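Local coordinates for coelenterazine-binding protein with bound coelenterazine (Renilla muelleri, PDB 2HPS), which binds coelenterazine, the luciferin of the sea pansy, and probably gives it up to luciferase only when calcium is bound, at residues K15-M20 with S77-A82; Q21-T26 with E37-R42; I31-Y36 with R63-L68. All blocks are in the same frame, centred on the assembly; numbering follows the deposited sequence.

Contact 1: residues K15-M20 with S77-A82; sequences KMKTRM and SVEEAA. With CTZ (c2-hydroxy-coelenterazine), chain B.
The phenolic oxygen O17 of the bound c2-hydroxy-coelenterazine is held by two residues: Arg-19, through a nearly straight bond from NE (2.7 Å to O17) and a weak one from NH2, and Tyr-36. It lies at the edge of the guanidinium, near its plane, carried there by an extended arginine chain whose CG is anti to the backbone N (chi1 175°). Met-20, present as selenomethionine, connects this oxygen to the helix packing. Its SE rests 3.8 Å from Ala-81 CB, and its bent chain brings CE to 4.0 Å from O17. Alanine suits the facing helix, because Ala-82 CB can settle 3.5 Å from the backbone N of Lys-17; Met-16, also selenomethionine, lays its CB against the same methyl. Lys-17 stretches straight past Val-78, its methylenes crossing Glu-79 at about a right angle with CD 3.6 Å from OE2, while NZ and OE2 remain 5.2 Å apart, so any attraction between the charges is probably long-range. The short helix axes approach to 8.3 Å at 126°. A first helix of one hand crossing the last helix of the next is typical of a paired EF-hand lobe.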
loop_
_atom_site.group_PDB
_atom_site.type_symbol
_atom_site.label_atom_id
_atom_site.label_comp_id
_atom_site.label_asym_id
_atom_site.label_seq_id
_atom_site.Cartn_x
_atom_site.Cartn_y
_atom_site.Cartn_z
ATOM N N LYS A 15 4.610 8.114 -7.451
ATOM C CA LYS A 15 3.843 7.457 -6.417
ATOM C C LYS A 15 4.225 5.978 -6.328
ATOM O O LYS A 15 4.493 5.463 -5.241
ATOM C CB LYS A 15 2.351 7.611 -6.680
ATOM C CG LYS A 15 1.816 9.033 -6.423
ATOM C CD LYS A 15 0.297 9.075 -6.417
ATOM C CE LYS A 15 -0.322 8.694 -7.772
ATOM N NZ LYS A 15 -1.857 8.770 -7.747
HETATM N N MSE A 16 4.267 5.311 -7.475
HETATM C CA MSE A 16 4.525 3.867 -7.484
HETATM C C MSE A 16 5.946 3.544 -7.009
HETATM O O MSE A 16 6.167 2.557 -6.320
HETATM C CB MSE A 16 4.249 3.252 -8.853
HETATM C CG MSE A 16 2.806 3.348 -9.314
HETATM SE SE MSE A 16 1.513 2.569 -8.007
HETATM C CE MSE A 16 0.737 4.301 -7.290
ATOM N N LYS A 17 6.915 4.380 -7.367
ATOM C CA LYS A 17 8.277 4.170 -6.877
ATOM C C LYS A 17 8.372 4.310 -5.341
ATOM O O LYS A 17 9.141 3.609 -4.674
ATOM C CB LYS A 17 9.263 5.127 -7.581
ATOM C CG LYS A 17 10.731 4.754 -7.313
ATOM C CD LYS A 17 11.760 5.686 -7.987
ATOM C CE LYS A 17 13.166 5.356 -7.461
ATOM N NZ LYS A 17 14.183 6.283 -8.056
ATOM N N THR A 18 7.576 5.214 -4.783
ATOM C CA THR A 18 7.543 5.418 -3.336
ATOM C C THR A 18 7.007 4.139 -2.670
ATOM O O THR A 18 7.575 3.637 -1.693
ATOM C CB THR A 18 6.686 6.649 -3.026
ATOM O OG1 THR A 18 7.267 7.783 -3.707
ATOM C CG2 THR A 18 6.659 6.935 -1.528
ATOM N N ARG A 19 5.962 3.588 -3.268
ATOM C CA ARG A 19 5.355 2.337 -2.800
ATOM C C ARG A 19 6.368 1.190 -2.913
ATOM O O ARG A 19 6.537 0.403 -1.993
ATOM C CB ARG A 19 4.129 2.027 -3.660
ATOM C CG ARG A 19 3.475 0.695 -3.359
ATOM C CD ARG A 19 2.320 0.474 -4.338
ATOM N NE ARG A 19 1.923 -0.940 -4.380
ATOM C CZ ARG A 19 1.253 -1.511 -5.383
ATOM N NH1 ARG A 19 0.863 -0.804 -6.447
ATOM N NH2 ARG A 19 0.946 -2.796 -5.311
HETATM N N MSE A 20 7.056 1.113 -4.041
HETATM C CA MSE A 20 7.953 -0.001 -4.260
HETATM C C MSE A 20 9.170 0.061 -3.364
HETATM O O MSE A 20 9.716 -0.984 -2.965
HETATM C CB MSE A 20 8.344 -0.092 -5.729
HETATM C CG MSE A 20 7.187 -0.411 -6.663
HETATM SE SE MSE A 20 6.428 -2.165 -6.260
HETATM C CE MSE A 20 4.968 -1.836 -5.190
ATOM N N SER A 77 14.601 -3.994 -10.329
ATOM C CA SER A 77 14.778 -2.681 -9.705
ATOM C C SER A 77 13.464 -2.124 -9.174
ATOM O O SER A 77 12.388 -2.461 -9.669
ATOM C CB SER A 77 15.376 -1.677 -10.690
ATOM O OG SER A 77 14.459 -1.320 -11.712
ATOM N N VAL A 78 13.552 -1.248 -8.182
ATOM C CA VAL A 78 12.346 -0.560 -7.724
ATOM C C VAL A 78 11.663 0.264 -8.826
ATOM O O VAL A 78 10.441 0.311 -8.873
ATOM C CB VAL A 78 12.579 0.282 -6.441
ATOM C CG1 VAL A 78 13.042 -0.635 -5.301
ATOM C CG2 VAL A 78 13.578 1.425 -6.699
ATOM N N GLU A 79 12.428 0.879 -9.735
ATOM C CA GLU A 79 11.767 1.644 -10.805
ATOM C C GLU A 79 11.128 0.740 -11.868
ATOM O O GLU A 79 10.074 1.098 -12.409
ATOM C CB GLU A 79 12.641 2.780 -11.401
ATOM C CG GLU A 79 12.003 3.617 -12.575
ATOM C CD GLU A 79 10.716 4.440 -12.245
ATOM O OE1 GLU A 79 10.112 4.993 -13.201
ATOM O OE2 GLU A 79 10.300 4.572 -11.069
ATOM N N GLU A 80 11.723 -0.427 -12.139
ATOM C CA GLU A 80 11.092 -1.386 -13.061
ATOM C C GLU A 80 9.753 -1.884 -12.490
ATOM O O GLU A 80 8.752 -1.960 -13.218
ATOM C CB GLU A 80 12.009 -2.566 -13.380
ATOM C CG GLU A 80 11.455 -3.524 -14.438
ATOM C CD GLU A 80 12.462 -4.589 -14.873
ATOM O OE1 GLU A 80 13.676 -4.289 -14.923
ATOM O OE2 GLU A 80 12.041 -5.723 -15.171
ATOM N N ALA A 81 9.740 -2.200 -11.196
ATOM C CA ALA A 81 8.498 -2.596 -10.525
ATOM C C ALA A 81 7.474 -1.460 -10.527
ATOM O O ALA A 81 6.273 -1.706 -10.709
ATOM C CB ALA A 81 8.785 -3.062 -9.097
ATOM N N ALA A 82 7.947 -0.224 -10.331
ATOM C CA ALA A 82 7.073 0.953 -10.397
ATOM C C ALA A 82 6.413 1.105 -11.777
ATOM O O ALA A 82 5.220 1.351 -11.885
ATOM C CB ALA A 82 7.833 2.237 -9.999
HETATM N N1 CTZ B . 2.210 -0.022 3.245
HETATM C C2 CTZ B . 3.300 -0.826 3.368
HETATM C C3 CTZ B . 4.333 0.095 3.845
HETATM N N4 CTZ B . 3.849 1.326 3.990
HETATM C C5 CTZ B . 4.432 2.475 4.392
HETATM C C6 CTZ B . 3.663 3.641 4.418
HETATM N N7 CTZ B . 2.361 3.628 4.061
HETATM C C8 CTZ B . 1.746 2.492 3.666
HETATM C C9 CTZ B . 2.559 1.254 3.612
HETATM C C10 CTZ B . 3.373 -2.303 3.058
HETATM C C11 CTZ B . 3.102 -2.447 1.582
HETATM C C12 CTZ B . 1.929 -3.070 1.157
HETATM C C13 CTZ B . 1.641 -3.207 -0.196
HETATM C C14 CTZ B . 2.558 -2.710 -1.127
HETATM C C15 CTZ B . 3.736 -2.073 -0.710
HETATM C C16 CTZ B . 4.011 -1.939 0.653
HETATM O O17 CTZ B . 2.278 -2.839 -2.449
HETATM O O18 CTZ B . 5.564 -0.208 4.095
HETATM C C19 CTZ B . 4.282 4.902 4.886
HETATM C C20 CTZ B . 5.618 5.208 4.616
HETATM C C21 CTZ B . 6.170 6.399 5.084
HETATM C C22 CTZ B . 5.392 7.286 5.841
HETATM C C23 CTZ B . 4.068 6.987 6.129
HETATM C C24 CTZ B . 3.511 5.792 5.656
HETATM O O25 CTZ B . 5.962 8.437 6.289
HETATM C C26 CTZ B . 0.292 2.438 3.233
HETATM C C27 CTZ B . -0.575 2.270 4.454
HETATM C C28 CTZ B . -1.315 1.107 4.664
HETATM C C29 CTZ B . -2.109 1.000 5.807
HETATM C C30 CTZ B . -2.141 2.050 6.737
HETATM C C31 CTZ B . -1.412 3.218 6.518
HETATM C C32 CTZ B . -0.630 3.329 5.366
#

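Contact 2: residues Q21-T26 with E37-R42; sequences QRVDVT and ELIAVR. With CTZ (c2-hydroxy-coelenterazine), chain B.
Val-23 meets Ile-39 at the tight, buried end of this contact, where the CG2 methyl of the valine lies 3.9 Å from CD1 of the isoleucine. The two side chains cross at about a right angle, and both also line the coelenterazine pocket. Ile-39 sets two branches against the rim of the hydroxybenzyl arm: CG2, anti to the backbone N, comes within 3.5 Å of ligand C10, the linking methylene, and CD1 reaches ring carbon C16 at 3.7 Å. A beta-branched residue suits this place because it offers two apolar prongs from a fairly stiff stem. Arg-22 adds the polar grip. Its chain bends at chi2 (-58°) and again at chi3, curling back so that NE gives a nearly straight bond of 2.9 Å to the ligand carbonyl oxygen O18, which lies at the guanidinium edge, in its plane. Ring carbon C20 of the ligand sits over one face of the same group, and a salt bridge from NH2 to Asp-134 fixes its far side.

Toward solvent the packing thins. Val-25, an exposed residue, touches Leu-38 through CG1 at 4.3 Å from CD2, and its CG2 lies 3.8 Å from Arg-42 NH2, in an oblique approach. Leu-38 CD2 also covers part of one face of the Arg-42 guanidinium, whose NH1 donates to Val-131 O. No hydrogen bond crosses between the two segments.

In the loop, Asp-24 accepts from the backbone nitrogens of Asp-28 and Gly-29, consistent with an EF-hand loop folded without metal. Segment 21-26 lies in the loop between helix 6-21 and strand 30-32, while Ile-39 and Ala-40 of helix 33-47 turn against Phe-61 of helix 51-68.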
loop_
_atom_site.group_PDB
_atom_site.type_symbol
_atom_site.label_atom_id
_atom_site.label_comp_id
_atom_site.label_asym_id
_atom_site.label_seq_id
_atom_site.Cartn_x
_atom_site.Cartn_y
_atom_site.Cartn_z
ATOM N N GLN A 21 9.584 1.280 -3.006
ATOM C CA GLN A 21 10.727 1.443 -2.131
ATOM C C GLN A 21 10.439 0.861 -0.753
ATOM O O GLN A 21 11.371 0.459 -0.054
ATOM C CB GLN A 21 11.197 2.897 -2.024
ATOM C CG GLN A 21 12.017 3.300 -3.224
ATOM C CD GLN A 21 13.088 4.347 -2.954
ATOM O OE1 GLN A 21 13.147 4.974 -1.893
ATOM N NE2 GLN A 21 13.938 4.534 -3.935
ATOM N N ARG A 22 9.157 0.792 -0.384
ATOM C CA ARG A 22 8.754 0.161 0.868
ATOM C C ARG A 22 8.982 -1.346 0.852
ATOM O O ARG A 22 9.117 -1.962 1.915
ATOM C CB ARG A 22 7.287 0.480 1.212
ATOM C CG ARG A 22 7.028 1.969 1.463
ATOM C CD ARG A 22 7.892 2.511 2.600
ATOM N NE ARG A 22 7.836 1.640 3.779
ATOM C CZ ARG A 22 8.640 1.753 4.837
ATOM N NH1 ARG A 22 8.522 0.902 5.845
ATOM N NH2 ARG A 22 9.559 2.715 4.891
ATOM N N VAL A 23 9.043 -1.927 -0.341
ATOM C CA VAL A 23 9.303 -3.351 -0.483
ATOM C C VAL A 23 10.819 -3.610 -0.358
ATOM O O VAL A 23 11.256 -4.687 0.051
ATOM C CB VAL A 23 8.696 -3.896 -1.806
ATOM C CG1 VAL A 23 8.860 -5.432 -1.911
ATOM C CG2 VAL A 23 7.212 -3.529 -1.918
ATOM N N ASP A 24 11.618 -2.584 -0.677
ATOM C CA ASP A 24 13.075 -2.663 -0.684
ATOM C C ASP A 24 13.662 -2.538 0.728
ATOM O O ASP A 24 14.200 -1.496 1.119
ATOM C CB ASP A 24 13.659 -1.583 -1.627
ATOM C CG ASP A 24 15.175 -1.632 -1.705
ATOM O OD1 ASP A 24 15.767 -2.666 -1.341
ATOM O OD2 ASP A 24 15.781 -0.628 -2.113
ATOM N N VAL A 25 13.567 -3.622 1.486
ATOM C CA VAL A 25 13.843 -3.566 2.913
ATOM C C VAL A 25 15.349 -3.388 3.238
ATOM O O VAL A 25 15.691 -2.909 4.333
ATOM C CB VAL A 25 13.180 -4.800 3.615
ATOM C CG1 VAL A 25 13.934 -6.090 3.276
ATOM C CG2 VAL A 25 13.038 -4.592 5.104
ATOM N N THR A 26 16.242 -3.744 2.311
ATOM C CA THR A 26 17.679 -3.510 2.548
ATOM C C THR A 26 18.212 -2.243 1.880
ATOM O O THR A 26 19.388 -1.903 2.034
ATOM C CB THR A 26 18.569 -4.701 2.149
ATOM O OG1 THR A 26 18.456 -4.959 0.749
ATOM C CG2 THR A 26 18.192 -5.959 2.960
ATOM N N GLU A 37 6.321 -10.962 0.030
ATOM C CA GLU A 37 5.760 -11.910 0.997
ATOM C C GLU A 37 6.102 -11.529 2.429
ATOM O O GLU A 37 5.324 -11.774 3.330
ATOM C CB GLU A 37 6.289 -13.324 0.728
ATOM C CG GLU A 37 5.892 -13.916 -0.620
ATOM C CD GLU A 37 6.383 -15.346 -0.780
ATOM O OE1 GLU A 37 5.731 -16.241 -0.210
ATOM O OE2 GLU A 37 7.409 -15.570 -1.470
ATOM N N LEU A 38 7.272 -10.921 2.640
ATOM C CA LEU A 38 7.643 -10.488 3.981
ATOM C C LEU A 38 6.622 -9.509 4.561
ATOM O O LEU A 38 6.305 -9.566 5.745
ATOM C CB LEU A 38 9.036 -9.851 3.974
ATOM C CG LEU A 38 9.552 -9.260 5.298
ATOM C CD1 LEU A 38 9.639 -10.300 6.407
ATOM C CD2 LEU A 38 10.929 -8.582 5.063
ATOM N N ILE A 39 6.137 -8.597 3.721
ATOM C CA ILE A 39 5.078 -7.664 4.131
ATOM C C ILE A 39 3.825 -8.423 4.586
ATOM O O ILE A 39 3.289 -8.159 5.665
ATOM C CB ILE A 39 4.761 -6.670 3.002
ATOM C CG1 ILE A 39 5.985 -5.787 2.777
ATOM C CG2 ILE A 39 3.505 -5.824 3.352
ATOM C CD1 ILE A 39 5.936 -4.955 1.533
ATOM N N ALA A 40 3.389 -9.404 3.793
ATOM C CA ALA A 40 2.224 -10.199 4.178
ATOM C C ALA A 40 2.457 -10.948 5.506
ATOM O O ALA A 40 1.560 -11.060 6.337
ATOM C CB ALA A 40 1.830 -11.160 3.038
ATOM N N VAL A 41 3.672 -11.455 5.712
ATOM C CA VAL A 41 4.008 -12.113 6.983
ATOM C C VAL A 41 3.945 -11.136 8.175
ATOM O O VAL A 41 3.451 -11.473 9.261
ATOM C CB VAL A 41 5.400 -12.798 6.909
ATOM C CG1 VAL A 41 5.901 -13.176 8.309
ATOM C CG2 VAL A 41 5.333 -14.031 5.995
ATOM N N ARG A 42 4.454 -9.923 7.975
ATOM C CA ARG A 42 4.379 -8.920 9.027
ATOM C C ARG A 42 2.918 -8.559 9.339
ATOM O O ARG A 42 2.558 -8.356 10.509
ATOM C CB ARG A 42 5.208 -7.693 8.638
ATOM C CG ARG A 42 6.734 -7.971 8.652
ATOM C CD ARG A 42 7.459 -6.680 8.294
ATOM N NE ARG A 42 8.916 -6.800 8.398
ATOM C CZ ARG A 42 9.744 -5.853 7.976
ATOM N NH1 ARG A 42 9.236 -4.755 7.428
ATOM N NH2 ARG A 42 11.066 -6.002 8.090
HETATM N N1 CTZ B . 2.210 -0.022 3.245
HETATM C C2 CTZ B . 3.300 -0.826 3.368
HETATM C C3 CTZ B . 4.333 0.095 3.845
HETATM N N4 CTZ B . 3.849 1.326 3.990
HETATM C C5 CTZ B . 4.432 2.475 4.392
HETATM C C6 CTZ B . 3.663 3.641 4.418
HETATM N N7 CTZ B . 2.361 3.628 4.061
HETATM C C8 CTZ B . 1.746 2.492 3.666
HETATM C C9 CTZ B . 2.559 1.254 3.612
HETATM C C10 CTZ B . 3.373 -2.303 3.058
HETATM C C11 CTZ B . 3.102 -2.447 1.582
HETATM C C12 CTZ B . 1.929 -3.070 1.157
HETATM C C13 CTZ B . 1.641 -3.207 -0.196
HETATM C C14 CTZ B . 2.558 -2.710 -1.127
HETATM C C15 CTZ B . 3.736 -2.073 -0.710
HETATM C C16 CTZ B . 4.011 -1.939 0.653
HETATM O O17 CTZ B . 2.278 -2.839 -2.449
HETATM O O18 CTZ B . 5.564 -0.208 4.095
HETATM C C19 CTZ B . 4.282 4.902 4.886
HETATM C C20 CTZ B . 5.618 5.208 4.616
HETATM C C21 CTZ B . 6.170 6.399 5.084
HETATM C C22 CTZ B . 5.392 7.286 5.841
HETATM C C23 CTZ B . 4.068 6.987 6.129
HETATM C C24 CTZ B . 3.511 5.792 5.656
HETATM O O25 CTZ B . 5.962 8.437 6.289
HETATM C C26 CTZ B . 0.292 2.438 3.233
HETATM C C27 CTZ B . -0.575 2.270 4.454
HETATM C C28 CTZ B . -1.315 1.107 4.664
HETATM C C29 CTZ B . -2.109 1.000 5.807
HETATM C C30 CTZ B . -2.141 2.050 6.737
HETATM C C31 CTZ B . -1.412 3.218 6.518
HETATM C C32 CTZ B . -0.630 3.329 5.366
#

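Contact 3: residues I31-Y36 with R63-L68. With CTZ (c2-hydroxy-coelenterazine), chain B.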
loop_
_atom_site.group_PDB
_atom_site.type_symbol
_atom_site.label_atom_id
_atom_site.label_comp_id
_atom_site.label_asym_id
_atom_site.label_seq_id
_atom_site.Cartn_x
_atom_site.Cartn_y
_atom_site.Cartn_z
ATOM N N ILE A 31 14.083 -5.426 -5.567
ATOM C CA ILE A 31 13.069 -6.163 -4.803
ATOM C C ILE A 31 12.740 -7.504 -5.459
ATOM O O ILE A 31 13.000 -7.720 -6.651
ATOM C CB ILE A 31 11.772 -5.344 -4.608
ATOM C CG1 ILE A 31 11.153 -4.921 -5.954
ATOM C CG2 ILE A 31 12.033 -4.130 -3.687
ATOM C CD1 ILE A 31 9.725 -4.352 -5.821
ATOM N N SER A 32 12.137 -8.389 -4.677
ATOM C CA SER A 32 11.787 -9.713 -5.174
ATOM C C SER A 32 10.467 -10.162 -4.575
ATOM O O SER A 32 9.945 -9.539 -3.627
ATOM C CB SER A 32 12.857 -10.713 -4.745
ATOM O OG SER A 32 12.776 -10.905 -3.349
ATOM N N ARG A 33 9.972 -11.281 -5.105
ATOM C CA ARG A 33 8.737 -11.907 -4.627
ATOM C C ARG A 33 8.774 -12.115 -3.127
ATOM O O ARG A 33 7.824 -11.749 -2.421
ATOM C CB ARG A 33 8.562 -13.240 -5.343
ATOM C CG ARG A 33 7.200 -13.891 -5.246
ATOM C CD ARG A 33 7.109 -15.084 -6.187
ATOM N NE ARG A 33 5.785 -15.698 -6.151
ATOM C CZ ARG A 33 4.776 -15.352 -6.947
ATOM N NH1 ARG A 33 4.939 -14.395 -7.851
ATOM N NH2 ARG A 33 3.605 -15.972 -6.842
ATOM N N GLU A 34 9.872 -12.679 -2.599
ATOM C CA GLU A 34 9.892 -12.944 -1.158
ATOM C C GLU A 34 9.923 -11.677 -0.308
ATOM O O GLU A 34 9.415 -11.683 0.794
ATOM C CB GLU A 34 10.997 -13.923 -0.730
ATOM C CG GLU A 34 12.394 -13.513 -1.082
ATOM C CD GLU A 34 12.865 -14.145 -2.382
ATOM O OE1 GLU A 34 13.977 -14.733 -2.363
ATOM O OE2 GLU A 34 12.131 -14.068 -3.411
ATOM N N ASP A 35 10.518 -10.599 -0.826
ATOM C CA ASP A 35 10.445 -9.283 -0.158
ATOM C C ASP A 35 8.980 -8.844 0.008
ATOM O O ASP A 35 8.589 -8.281 1.042
ATOM C CB ASP A 35 11.204 -8.218 -0.963
ATOM C CG ASP A 35 12.717 -8.476 -1.042
ATOM O OD1 ASP A 35 13.301 -9.099 -0.129
ATOM O OD2 ASP A 35 13.327 -8.011 -2.032
ATOM N N TYR A 36 8.179 -9.096 -1.021
ATOM C CA TYR A 36 6.756 -8.773 -0.974
ATOM C C TYR A 36 6.009 -9.664 0.038
ATOM O O TYR A 36 5.202 -9.185 0.840
ATOM C CB TYR A 36 6.166 -8.834 -2.391
ATOM C CG TYR A 36 5.025 -7.860 -2.617
ATOM C CD1 TYR A 36 5.162 -6.495 -2.294
ATOM C CD2 TYR A 36 3.818 -8.293 -3.184
ATOM C CE1 TYR A 36 4.105 -5.598 -2.502
ATOM C CE2 TYR A 36 2.770 -7.407 -3.403
ATOM C CZ TYR A 36 2.914 -6.069 -3.055
ATOM O OH TYR A 36 1.853 -5.213 -3.287
ATOM N N ARG A 63 -0.671 -12.595 -5.820
ATOM C CA ARG A 63 -1.441 -12.219 -7.002
ATOM C C ARG A 63 -0.986 -10.856 -7.543
ATOM O O ARG A 63 -0.770 -10.678 -8.751
ATOM C CB ARG A 63 -2.939 -12.207 -6.672
ATOM C CG ARG A 63 -3.828 -12.117 -7.942
ATOM C CD ARG A 63 -5.316 -12.080 -7.543
ATOM N NE ARG A 63 -5.685 -10.793 -6.955
ATOM C CZ ARG A 63 -5.968 -9.700 -7.661
ATOM N NH1 ARG A 63 -5.928 -9.726 -8.990
ATOM N NH2 ARG A 63 -6.271 -8.573 -7.034
ATOM N N VAL A 64 -0.846 -9.899 -6.630
ATOM C CA VAL A 64 -0.326 -8.567 -6.949
ATOM C C VAL A 64 1.155 -8.650 -7.369
ATOM O O VAL A 64 1.541 -8.011 -8.340
ATOM C CB VAL A 64 -0.595 -7.573 -5.794
ATOM C CG1 VAL A 64 -0.004 -6.191 -6.087
ATOM C CG2 VAL A 64 -2.107 -7.453 -5.566
ATOM N N ALA A 65 1.953 -9.481 -6.696
ATOM C CA ALA A 65 3.372 -9.671 -7.096
ATOM C C ALA A 65 3.493 -10.048 -8.572
ATOM O O ALA A 65 4.377 -9.560 -9.290
ATOM C CB ALA A 65 4.055 -10.712 -6.209
ATOM N N ASP A 66 2.586 -10.899 -9.039
ATOM C CA ASP A 66 2.567 -11.279 -10.458
ATOM C C ASP A 66 2.394 -10.066 -11.365
ATOM O O ASP A 66 3.092 -9.912 -12.374
ATOM C CB ASP A 66 1.472 -12.309 -10.742
ATOM C CG ASP A 66 1.753 -13.677 -10.109
ATOM O OD1 ASP A 66 2.906 -13.970 -9.713
ATOM O OD2 ASP A 66 0.788 -14.463 -9.980
ATOM N N GLN A 67 1.473 -9.183 -10.997
ATOM C CA GLN A 67 1.258 -7.954 -11.752
ATOM C C GLN A 67 2.481 -7.025 -11.718
ATOM O O GLN A 67 2.762 -6.312 -12.695
ATOM C CB GLN A 67 0.038 -7.225 -11.200
ATOM C CG GLN A 67 -1.234 -8.102 -11.164
ATOM C CD GLN A 67 -2.457 -7.364 -10.616
ATOM O OE1 GLN A 67 -3.608 -7.719 -10.911
ATOM N NE2 GLN A 67 -2.215 -6.341 -9.814
ATOM N N LEU A 68 3.189 -7.028 -10.590
ATOM C CA LEU A 68 4.347 -6.155 -10.404
ATOM C C LEU A 68 5.588 -6.680 -11.130
ATOM O O LEU A 68 6.606 -6.001 -11.192
ATOM C CB LEU A 68 4.636 -5.946 -8.916
ATOM C CG LEU A 68 3.488 -5.262 -8.154
ATOM C CD1 LEU A 68 3.778 -5.220 -6.648
ATOM C CD2 LEU A 68 3.222 -3.862 -8.730
HETATM N N1 CTZ B . 2.210 -0.022 3.245
HETATM C C2 CTZ B . 3.300 -0.826 3.368
HETATM C C3 CTZ B . 4.333 0.095 3.845
HETATM N N4 CTZ B . 3.849 1.326 3.990
HETATM C C5 CTZ B . 4.432 2.475 4.392
HETATM C C6 CTZ B . 3.663 3.641 4.418
HETATM N N7 CTZ B . 2.361 3.628 4.061
HETATM C C8 CTZ B . 1.746 2.492 3.666
HETATM C C9 CTZ B . 2.559 1.254 3.612
HETATM C C10 CTZ B . 3.373 -2.303 3.058
HETATM C C11 CTZ B . 3.102 -2.447 1.582
HETATM C C12 CTZ B . 1.929 -3.070 1.157
HETATM C C13 CTZ B . 1.641 -3.207 -0.196
HETATM C C14 CTZ B . 2.558 -2.710 -1.127
HETATM C C15 CTZ B . 3.736 -2.073 -0.710
HETATM C C16 CTZ B . 4.011 -1.939 0.653
HETATM O O17 CTZ B . 2.278 -2.839 -2.449
HETATM O O18 CTZ B . 5.564 -0.208 4.095
HETATM C C19 CTZ B . 4.282 4.902 4.886
HETATM C C20 CTZ B . 5.618 5.208 4.616
HETATM C C21 CTZ B . 6.170 6.399 5.084
HETATM C C22 CTZ B . 5.392 7.286 5.841
HETATM C C23 CTZ B . 4.068 6.987 6.129
HETATM C C24 CTZ B . 3.511 5.792 5.656
HETATM O O25 CTZ B . 5.962 8.437 6.289
HETATM C C26 CTZ B . 0.292 2.438 3.233
HETATM C C27 CTZ B . -0.575 2.270 4.454
HETATM C C28 CTZ B . -1.315 1.107 4.664
HETATM C C29 CTZ B . -2.109 1.000 5.807
HETATM C C30 CTZ B . -2.141 2.050 6.737
HETATM C C31 CTZ B . -1.412 3.218 6.518
HETATM C C32 CTZ B . -0.630 3.329 5.366
#
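Tyr-36 fills a hollow on helix 51-68, lined by Val-64, Ala-65 and Leu-68, where the second helix of EF-hand 1 begins and meets the first helix of EF-hand 2. Ala-65 forms the floor of the hollow, its small CB 3.9 Å from Tyr-36 CD2. Leu-68 is the bump over the ring. Its CD1 methyl stands above one face, 4.2 Å from the Tyr-36 ring centroid and 26° off the normal, a CH-pi contact, and the two side chains cross at about a right angle. Val-64 fills in nearer the hydroxyl end, its CG1 3.5 Å from Tyr-36 OH, approaching obliquely. Phe-61 meets the ring as well. The unusual first torsion of the tyrosine, chi1 -148°, swings the ring into this niche.

Toward the surface, shape gives way to charge. In the given one of its two conformers, Arg-33 extends past Ala-65, and its NH1 makes a salt bridge of 2.8 Å with Asp-66 OD1, nearly along the C-O axis; the flat groups are turned only 22° apart. At the start of the arginine's helix, Ser-32 and Asp-35 form a capping box, though its bonds are weak.

A tyrosine suits the niche because its ring is apolar while its tip is polar. Besides meeting Arg-19 NH2 and Gln-103 NE2, the hydroxyl touches coelenterazine at the ring's edge, in plane: Tyr-36 OH and ligand O17 are hydrogen-bonded at 2.6 Å.

In the fold
All three contacts lie in the N-terminal EF-hand pair, their centres 10 to 13 Å apart, and all reach the same coelenterazine. Contact 1 closes the longest loop, from helix 6-21 to helix 78-91, and contacts 2 and 3 are nested inside it. Those two alternate along the chain and share helix 33-47. Strand 30-32, which pairs antiparallel with strand 75-77, joins the two hands. Ile-31 packs on Met-20, Val-23 and Ala-81, tying the contacts into one apolar core. One wall of the pocket is therefore continuous with this core, so a shift of these helices would probably be felt at the ligand.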